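Local structure of putative transcriptional regulator (MarR/EmrR family) (Acinetobacter sp. ADP1, 3NRV) at residues Q34-G39 with S112-E117; T30-K35 with T41-I46; L26-A31 with I116-Q121. The protein probably binds DNA as a dimeric transcription factor of the MarR/EmrR family, with a winged helix-turn-helix in each subunit. One frame throughout, in Å; residues are numbered along the deposited sequence.

Interaction 1 of 3, residues Q34-G39 with S112-E117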
loop_
_atom_site.group_PDB
_atom_site.type_symbol
_atom_site.label_atom_id
_atom_site.label_comp_id
_atom_site.label_asym_id
_atom_site.label_seq_id
_atom_site.Cartn_x
_atom_site.Cartn_y
_atom_site.Cartn_z
ATOM N N GLN C 34 7.581 14.594 6.529
ATOM C CA GLN C 34 7.699 15.824 7.312
ATOM C C GLN C 34 8.332 15.588 8.674
ATOM O O GLN C 34 9.018 16.460 9.208
ATOM C CB GLN C 34 6.326 16.486 7.477
ATOM C CG GLN C 34 5.823 17.099 6.172
ATOM C CD GLN C 34 4.546 17.899 6.344
ATOM O OE1 GLN C 34 3.836 17.753 7.341
ATOM N NE2 GLN C 34 4.240 18.745 5.359
ATOM N N LYS C 35 8.096 14.412 9.245
ATOM C CA LYS C 35 8.563 14.141 10.584
ATOM C C LYS C 35 9.952 13.510 10.617
ATOM O O LYS C 35 10.731 13.774 11.534
ATOM C CB LYS C 35 7.560 13.261 11.317
ATOM C CG LYS C 35 7.765 13.199 12.800
ATOM C CD LYS C 35 6.457 12.887 13.495
ATOM C CE LYS C 35 6.449 13.394 14.933
ATOM N NZ LYS C 35 6.473 14.889 15.010
ATOM N N PHE C 36 10.276 12.691 9.619
ATOM C CA PHE C 36 11.474 11.852 9.695
ATOM C C PHE C 36 12.316 11.935 8.463
ATOM O O PHE C 36 13.370 11.317 8.393
ATOM C CB PHE C 36 11.115 10.369 9.979
ATOM C CG PHE C 36 10.556 10.166 11.342
ATOM C CD1 PHE C 36 11.384 10.240 12.450
ATOM C CD2 PHE C 36 9.203 9.975 11.531
ATOM C CE1 PHE C 36 10.878 10.103 13.713
ATOM C CE2 PHE C 36 8.685 9.850 12.794
ATOM C CZ PHE C 36 9.528 9.909 13.895
ATOM N N GLY C 37 11.841 12.670 7.470
ATOM C CA GLY C 37 12.590 12.807 6.240
ATOM C C GLY C 37 12.676 11.560 5.375
ATOM O O GLY C 37 13.575 11.456 4.551
ATOM N N ILE C 38 11.751 10.613 5.549
ATOM C CA ILE C 38 11.713 9.433 4.673
ATOM C C ILE C 38 10.294 9.256 4.144
ATOM O O ILE C 38 9.351 9.739 4.750
ATOM C CB ILE C 38 12.118 8.151 5.440
ATOM C CG1 ILE C 38 11.248 7.996 6.693
ATOM C CG2 ILE C 38 13.575 8.209 5.843
ATOM C CD1 ILE C 38 11.368 6.643 7.371
ATOM N N GLY C 39 10.138 8.577 3.019
ATOM C CA GLY C 39 8.810 8.294 2.493
ATOM C C GLY C 39 8.153 7.109 3.184
ATOM O O GLY C 39 8.792 6.395 3.970
ATOM N N SER C 112 9.208 4.267 15.199
ATOM C CA SER C 112 8.228 3.231 15.520
ATOM C C SER C 112 7.162 3.766 16.486
ATOM O O SER C 112 5.999 3.391 16.402
ATOM C CB SER C 112 8.901 1.958 16.053
ATOM O OG SER C 112 9.715 2.233 17.170
ATOM N N ASP C 113 7.543 4.684 17.371
ATOM C CA ASP C 113 6.563 5.300 18.273
ATOM C C ASP C 113 5.459 6.032 17.505
ATOM O O ASP C 113 4.284 5.976 17.862
ATOM C CB ASP C 113 7.255 6.286 19.200
ATOM C CG ASP C 113 8.378 5.648 19.977
ATOM O OD1 ASP C 113 8.155 4.550 20.520
ATOM O OD2 ASP C 113 9.476 6.236 20.038
ATOM N N PHE C 114 5.866 6.718 16.452
ATOM C CA PHE C 114 4.959 7.434 15.578
ATOM C C PHE C 114 4.050 6.451 14.825
ATOM O O PHE C 114 2.847 6.678 14.713
ATOM C CB PHE C 114 5.800 8.273 14.633
ATOM C CG PHE C 114 5.017 9.163 13.708
ATOM C CD1 PHE C 114 4.310 10.256 14.192
ATOM C CD2 PHE C 114 5.052 8.949 12.341
ATOM C CE1 PHE C 114 3.622 11.106 13.320
ATOM C CE2 PHE C 114 4.370 9.802 11.463
ATOM C CZ PHE C 114 3.654 10.879 11.960
ATOM N N ALA C 115 4.623 5.351 14.335
ATOM C CA ALA C 115 3.846 4.305 13.668
ATOM C C ALA C 115 2.790 3.727 14.619
ATOM O O ALA C 115 1.640 3.483 14.239
ATOM C CB ALA C 115 4.780 3.187 13.165
ATOM N N ILE C 116 3.191 3.516 15.862
ATOM C CA ILE C 116 2.299 2.947 16.860
ATOM C C ILE C 116 1.143 3.893 17.163
ATOM O O ILE C 116 -0.009 3.463 17.252
ATOM C CB ILE C 116 3.086 2.574 18.146
ATOM C CG1 ILE C 116 3.907 1.309 17.894
ATOM C CG2 ILE C 116 2.148 2.342 19.327
ATOM C CD1 ILE C 116 5.084 1.165 18.846
ATOM N N GLU C 117 1.445 5.180 17.281
ATOM C CA GLU C 117 0.396 6.173 17.496
ATOM C C GLU C 117 -0.581 6.283 16.328
ATOM O O GLU C 117 -1.787 6.399 16.538
ATOM C CB GLU C 117 0.985 7.536 17.888
ATOM C CG GLU C 117 1.474 7.550 19.333
ATOM C CD GLU C 117 0.476 6.901 20.294
ATOM O OE1 GLU C 117 -0.626 7.462 20.483
ATOM O OE2 GLU C 117 0.793 5.828 20.861
#

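Interaction 2 of 3, residues T30-K35 with T41-I46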
loop_
_atom_site.group_PDB
_atom_site.type_symbol
_atom_site.label_atom_id
_atom_site.label_comp_id
_atom_site.label_asym_id
_atom_site.label_seq_id
_atom_site.Cartn_x
_atom_site.Cartn_y
_atom_site.Cartn_z
ATOM N N THR C 30 3.150 11.939 3.521
ATOM C CA THR C 30 3.362 13.289 4.030
ATOM C C THR C 30 3.888 13.242 5.454
ATOM O O THR C 30 4.847 13.928 5.784
ATOM C CB THR C 30 2.059 14.106 4.037
ATOM O OG1 THR C 30 1.606 14.278 2.698
ATOM C CG2 THR C 30 2.296 15.492 4.648
ATOM N N ALA C 31 3.251 12.435 6.298
ATOM C CA ALA C 31 3.586 12.416 7.720
ATOM C C ALA C 31 5.035 12.010 7.957
ATOM O O ALA C 31 5.779 12.721 8.641
ATOM C CB ALA C 31 2.634 11.506 8.491
ATOM N N TYR C 32 5.438 10.874 7.388
ATOM C CA TYR C 32 6.808 10.393 7.563
ATOM C C TYR C 32 7.816 11.317 6.933
ATOM O O TYR C 32 8.911 11.509 7.470
ATOM C CB TYR C 32 6.981 8.960 7.020
ATOM C CG TYR C 32 6.380 7.952 7.972
ATOM C CD1 TYR C 32 5.103 7.453 7.775
ATOM C CD2 TYR C 32 7.080 7.536 9.099
ATOM C CE1 TYR C 32 4.543 6.538 8.673
ATOM C CE2 TYR C 32 6.529 6.631 10.002
ATOM C CZ TYR C 32 5.268 6.147 9.789
ATOM O OH TYR C 32 4.719 5.268 10.692
ATOM N N THR C 33 7.464 11.888 5.792
ATOM C CA THR C 33 8.401 12.789 5.129
ATOM C C THR C 33 8.649 14.033 5.974
ATOM O O THR C 33 9.787 14.458 6.143
ATOM C CB THR C 33 7.939 13.189 3.721
ATOM O OG1 THR C 33 8.049 12.055 2.851
ATOM C CG2 THR C 33 8.837 14.303 3.173
ATOM N N GLN C 34 7.581 14.594 6.529
ATOM C CA GLN C 34 7.699 15.824 7.312
ATOM C C GLN C 34 8.332 15.588 8.674
ATOM O O GLN C 34 9.018 16.460 9.208
ATOM C CB GLN C 34 6.326 16.486 7.477
ATOM C CG GLN C 34 5.823 17.099 6.172
ATOM C CD GLN C 34 4.546 17.899 6.344
ATOM O OE1 GLN C 34 3.836 17.753 7.341
ATOM N NE2 GLN C 34 4.240 18.745 5.359
ATOM N N LYS C 35 8.096 14.412 9.245
ATOM C CA LYS C 35 8.563 14.141 10.584
ATOM C C LYS C 35 9.952 13.510 10.617
ATOM O O LYS C 35 10.731 13.774 11.534
ATOM C CB LYS C 35 7.560 13.261 11.317
ATOM C CG LYS C 35 7.765 13.199 12.800
ATOM C CD LYS C 35 6.457 12.887 13.495
ATOM C CE LYS C 35 6.449 13.394 14.933
ATOM N NZ LYS C 35 6.473 14.889 15.010
ATOM N N THR C 41 7.115 4.322 1.848
ATOM C CA THR C 41 7.661 3.048 1.391
ATOM C C THR C 41 9.016 2.744 2.033
ATOM O O THR C 41 9.299 1.605 2.414
ATOM C CB THR C 41 7.714 2.971 -0.140
ATOM O OG1 THR C 41 6.370 3.029 -0.643
ATOM C CG2 THR C 41 8.376 1.665 -0.587
ATOM N N GLU C 42 9.848 3.767 2.181
ATOM C CA GLU C 42 11.070 3.614 2.978
ATOM C C GLU C 42 10.760 3.102 4.386
ATOM O O GLU C 42 11.407 2.159 4.870
ATOM C CB GLU C 42 11.840 4.943 3.024
ATOM C CG GLU C 42 12.475 5.232 1.662
ATOM C CD GLU C 42 13.128 6.598 1.561
ATOM O OE1 GLU C 42 12.579 7.579 2.081
ATOM O OE2 GLU C 42 14.198 6.683 0.941
ATOM N N TRP C 43 9.790 3.734 5.043
ATOM C CA TRP C 43 9.367 3.312 6.388
ATOM C C TRP C 43 8.881 1.847 6.411
ATOM O O TRP C 43 9.249 1.081 7.290
ATOM C CB TRP C 43 8.277 4.246 6.976
ATOM C CG TRP C 43 7.652 3.605 8.159
ATOM C CD1 TRP C 43 6.388 3.095 8.262
ATOM C CD2 TRP C 43 8.317 3.289 9.389
ATOM N NE1 TRP C 43 6.219 2.509 9.503
ATOM C CE2 TRP C 43 7.382 2.613 10.204
ATOM C CE3 TRP C 43 9.601 3.530 9.877
ATOM C CZ2 TRP C 43 7.701 2.184 11.490
ATOM C CZ3 TRP C 43 9.910 3.099 11.156
ATOM C CH2 TRP C 43 8.964 2.434 11.943
ATOM N N ARG C 44 8.050 1.457 5.446
ATOM C CA ARG C 44 7.552 0.082 5.412
ATOM C C ARG C 44 8.708 -0.922 5.370
ATOM O O ARG C 44 8.698 -1.953 6.042
ATOM C CB ARG C 44 6.600 -0.133 4.213
ATOM C CG ARG C 44 5.311 0.737 4.276
ATOM C CD ARG C 44 4.403 0.494 3.054
ATOM N NE ARG C 44 3.865 -0.874 3.078
ATOM C CZ ARG C 44 3.392 -1.533 2.016
ATOM N NH1 ARG C 44 3.402 -0.964 0.822
ATOM N NH2 ARG C 44 2.913 -2.772 2.156
ATOM N N ILE C 45 9.723 -0.609 4.582
ATOM C CA ILE C 45 10.852 -1.515 4.465
ATOM C C ILE C 45 11.717 -1.542 5.733
ATOM O O ILE C 45 12.108 -2.605 6.200
ATOM C CB ILE C 45 11.694 -1.170 3.234
ATOM C CG1 ILE C 45 10.908 -1.593 1.988
ATOM C CG2 ILE C 45 13.020 -1.894 3.295
ATOM C CD1 ILE C 45 11.496 -1.096 0.678
ATOM N N ILE C 46 12.012 -0.365 6.275
ATOM C CA ILE C 46 12.757 -0.271 7.529
ATOM C C ILE C 46 12.069 -1.102 8.610
ATOM O O ILE C 46 12.714 -1.848 9.362
ATOM C CB ILE C 46 12.914 1.221 7.947
ATOM C CG1 ILE C 46 14.021 1.857 7.103
ATOM C CG2 ILE C 46 13.244 1.361 9.427
ATOM C CD1 ILE C 46 13.904 3.325 7.025
#

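Interaction 3 of 3, residues L26-A31 with I116-Q121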
loop_
_atom_site.group_PDB
_atom_site.type_symbol
_atom_site.label_atom_id
_atom_site.label_comp_id
_atom_site.label_asym_id
_atom_site.label_seq_id
_atom_site.Cartn_x
_atom_site.Cartn_y
_atom_site.Cartn_z
ATOM N N LEU C 26 -0.987 7.817 1.157
ATOM C CA LEU C 26 -0.690 9.211 0.803
ATOM C C LEU C 26 -0.516 10.077 2.043
ATOM O O LEU C 26 0.429 10.859 2.118
ATOM C CB LEU C 26 -1.788 9.821 -0.093
ATOM C CG LEU C 26 -1.834 9.254 -1.509
ATOM C CD1 LEU C 26 -3.118 9.699 -2.228
ATOM C CD2 LEU C 26 -0.574 9.660 -2.278
ATOM N N LYS C 27 -1.423 9.956 3.012
ATOM C CA LYS C 27 -1.298 10.756 4.233
ATOM C C LYS C 27 -0.025 10.388 4.981
ATOM O O LYS C 27 0.648 11.244 5.552
ATOM C CB LYS C 27 -2.520 10.574 5.143
ATOM C CG LYS C 27 -3.813 11.138 4.530
ATOM C CD LYS C 27 -4.911 11.302 5.564
ATOM C CE LYS C 27 -5.971 12.283 5.060
ATOM N NZ LYS C 27 -6.924 12.585 6.148
ATOM N N SER C 28 0.299 9.097 4.986
ATOM C CA SER C 28 1.496 8.631 5.671
ATOM C C SER C 28 2.764 9.095 4.951
ATOM O O SER C 28 3.770 9.394 5.582
ATOM C CB SER C 28 1.477 7.111 5.838
ATOM O OG SER C 28 0.399 6.711 6.674
ATOM N N SER C 29 2.706 9.173 3.632
ATOM C CA SER C 29 3.824 9.687 2.870
ATOM C C SER C 29 4.164 11.089 3.398
ATOM O O SER C 29 5.313 11.380 3.734
ATOM C CB SER C 29 3.483 9.731 1.384
ATOM O OG SER C 29 4.566 10.247 0.616
ATOM N N THR C 30 3.150 11.939 3.521
ATOM C CA THR C 30 3.362 13.289 4.030
ATOM C C THR C 30 3.888 13.242 5.454
ATOM O O THR C 30 4.847 13.928 5.784
ATOM C CB THR C 30 2.059 14.106 4.037
ATOM O OG1 THR C 30 1.606 14.278 2.698
ATOM C CG2 THR C 30 2.296 15.492 4.648
ATOM N N ALA C 31 3.251 12.435 6.298
ATOM C CA ALA C 31 3.586 12.416 7.720
ATOM C C ALA C 31 5.035 12.010 7.957
ATOM O O ALA C 31 5.779 12.721 8.641
ATOM C CB ALA C 31 2.634 11.506 8.491
ATOM N N ILE C 116 3.191 3.516 15.862
ATOM C CA ILE C 116 2.299 2.947 16.860
ATOM C C ILE C 116 1.143 3.893 17.163
ATOM O O ILE C 116 -0.009 3.463 17.252
ATOM C CB ILE C 116 3.086 2.574 18.146
ATOM C CG1 ILE C 116 3.907 1.309 17.894
ATOM C CG2 ILE C 116 2.148 2.342 19.327
ATOM C CD1 ILE C 116 5.084 1.165 18.846
ATOM N N GLU C 117 1.445 5.180 17.281
ATOM C CA GLU C 117 0.396 6.173 17.496
ATOM C C GLU C 117 -0.581 6.283 16.328
ATOM O O GLU C 117 -1.787 6.399 16.538
ATOM C CB GLU C 117 0.985 7.536 17.888
ATOM C CG GLU C 117 1.474 7.550 19.333
ATOM C CD GLU C 117 0.476 6.901 20.294
ATOM O OE1 GLU C 117 -0.626 7.462 20.483
ATOM O OE2 GLU C 117 0.793 5.828 20.861
ATOM N N ARG C 118 -0.076 6.222 15.098
ATOM C CA ARG C 118 -0.952 6.277 13.931
ATOM C C ARG C 118 -1.882 5.061 13.836
ATOM O O ARG C 118 -3.029 5.182 13.399
ATOM C CB ARG C 118 -0.136 6.465 12.640
ATOM C CG ARG C 118 0.566 7.848 12.566
ATOM C CD ARG C 118 1.395 8.012 11.300
ATOM N NE ARG C 118 0.570 7.964 10.090
ATOM C CZ ARG C 118 -0.129 9.000 9.623
ATOM N NH1 ARG C 118 -0.114 10.154 10.274
ATOM N NH2 ARG C 118 -0.858 8.882 8.525
ATOM N N GLU C 119 -1.386 3.891 14.242
ATOM C CA GLU C 119 -2.165 2.655 14.196
ATOM C C GLU C 119 -3.256 2.718 15.260
ATOM O O GLU C 119 -4.409 2.350 15.017
ATOM C CB GLU C 119 -1.243 1.443 14.431
ATOM C CG GLU C 119 -1.932 0.139 14.819
ATOM C CD GLU C 119 -2.492 -0.628 13.618
ATOM O OE1 GLU C 119 -2.345 -0.149 12.464
ATOM O OE2 GLU C 119 -3.095 -1.708 13.832
ATOM N N LYS C 120 -2.875 3.182 16.440
ATOM C CA LYS C 120 -3.835 3.415 17.513
ATOM C C LYS C 120 -4.939 4.355 17.040
ATOM O O LYS C 120 -6.113 4.098 17.252
ATOM C CB LYS C 120 -3.133 3.986 18.738
ATOM C CG LYS C 120 -4.041 4.168 19.946
ATOM C CD LYS C 120 -3.269 4.769 21.110
ATOM C CE LYS C 120 -4.200 5.172 22.252
ATOM N NZ LYS C 120 -3.472 5.982 23.270
ATOM N N GLN C 121 -4.560 5.433 16.357
ATOM C CA GLN C 121 -5.548 6.376 15.850
ATOM C C GLN C 121 -6.497 5.724 14.843
ATOM O O GLN C 121 -7.717 5.893 14.930
ATOM C CB GLN C 121 -4.858 7.616 15.252
ATOM C CG GLN C 121 -5.841 8.635 14.715
ATOM C CD GLN C 121 -5.166 9.892 14.199
ATOM O OE1 GLN C 121 -3.979 9.880 13.867
ATOM N NE2 GLN C 121 -5.928 10.982 14.116
HETATM O O HOH W 1 0.201 5.290 8.967
#

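Interaction 1 of 3, residues Q34-G39 with S112-E117
Two successive side chains near the C-terminal end of helix 13-36, Lys35 and Phe36, close on the single ring of Phe114 from helix 102-122. Phe114 reaches them with CG anti to the backbone N (chi1 -176°), the ring directed at the end of helix 13-36. The tight part lies over one face of this ring. There the lysine uses its aliphatic chain, and CD of Lys35 sits 3.4 Å from CE1 of Phe114. The same CD of Lys35 stands 3.6 Å from the centroid of the Phe114 ring and 24° off its normal, a CH-pi contact displaced toward the rim. Phe36 meets the same residue differently. Its ring presents an edge, with CE2 of Phe36 3.8 Å from CB of Phe114, and the pair forms an offset edge-to-face arrangement with centroids 5.7 Å apart and planes at 63°. Leu107, Val110 and Ala111 of helix 102-122 also pack on Phe36, while Tyr32 adds a further edge-to-face ring to Phe114, so the aromatic cluster continues inward from here. The loose side belongs to the lysine end. CE of Lys35 still lies 3.9 Å from CD1 of Phe114; the bend at the last torsion then turns the exposed ammonium off the ring. With no hydrogen bond between the segments, cohesion here is dispersive: methylene and aromatic C-H groups meet a pi face, and the lysine charge can remain hydrated.

Interaction 2 of 3, residues T30-K35 with T41-I46
Tyr32 lays its ring over the five-membered ring of the Trp43 indole in an offset stack, the centroids 4.2 Å apart and the planes only 11° from parallel. The closest carbons are CZ of Tyr32 and CD1 of Trp43 at 3.6 Å, while CE2 of the tyrosine lies above CG of the tryptophan at 3.7 Å, displaced toward the rim of the indole. The overlap extends back along the tryptophan side chain: CB of Trp43 stands 4.2 Å from the centroid of the Tyr32 ring, 13° off its normal, and adds a CH-pi contact. A first torsion of 166° swings the indole of Trp43 away from its own backbone N and broadside to the tyrosine. Helix 13-36, which bears Tyr32, belongs to the dimerisation region of the MarR fold, and helix 40-51, which bears Trp43, opens the winged helix-turn-helix domain, as in other MarR proteins; the stack therefore clamps one to the other across a short connection. OH of Tyr32 reaches over the indole face to within 3.4 Å of NE1 of Trp43, but the angle is poor and no hydrogen bond forms, as expected when an oxygen lies above a ring whose N-H points along the ring plane. Ala115 of helix 102-122 packs against both aromatic side chains, Ile38 touches the tryptophan, and Ile7 of the second subunit also reaches Trp43, bringing the dimer partner up to this buried pair.

Interaction 3 of 3, residues L26-A31 with I116-Q121
In the helical dimerisation region of the MarR fold, helices 13-36 and 102-122 run roughly antiparallel here, their local axes at 149° and 12.9 Å apart, and Arg118 bridges the two helices. Its chain bends at chi3 before presenting the guanidinium to the other helix. NH2 of Arg118 donates to OG of Ser28 at 3.1 Å, with an N-H...O angle of 140° and the oxygen 26° out of the guanidinium plane, a distinctly bent bond. A water reinforces it: lying in that plane at the guanidinium edge, it accepts from NE of Arg118 at 2.9 Å and donates to OG of Ser28 at 2.7 Å. CB of Ala31 rests over one face of the group, 3.5 Å from NH1 of Arg118. Ser28 OG is also bonded to the carbonyl oxygen of Leu24, one turn back in its own helix. The serine oxygen thus accepts from both arginine and water while bonded to that carbonyl, which should hold the hydroxyl in orientation and links the arginine, through a relay of hydrogen bonds, to a backbone carbonyl of the facing helix.

Overall arrangement
All three contacts radiate from the C-terminal half of helix 13-36. Their first segments start at residues 26, 30 and 34 for interactions 3, 2 and 1, and their centres lie about 6 to 9 Å apart. Interactions 1 and 3 fasten this helix to overlapping, neighbouring parts of helix 102-122, across more than 70 intervening residues that include the predicted winged helix-turn-helix, and they meet where Phe114 packs on Ala31. Interaction 2 is local in sequence and ties in helix 40-51; Ala115, from a segment of interaction 1, packs against it. Together they join the dimerisation helices to the start of the probable DNA-binding part, close to the second subunit.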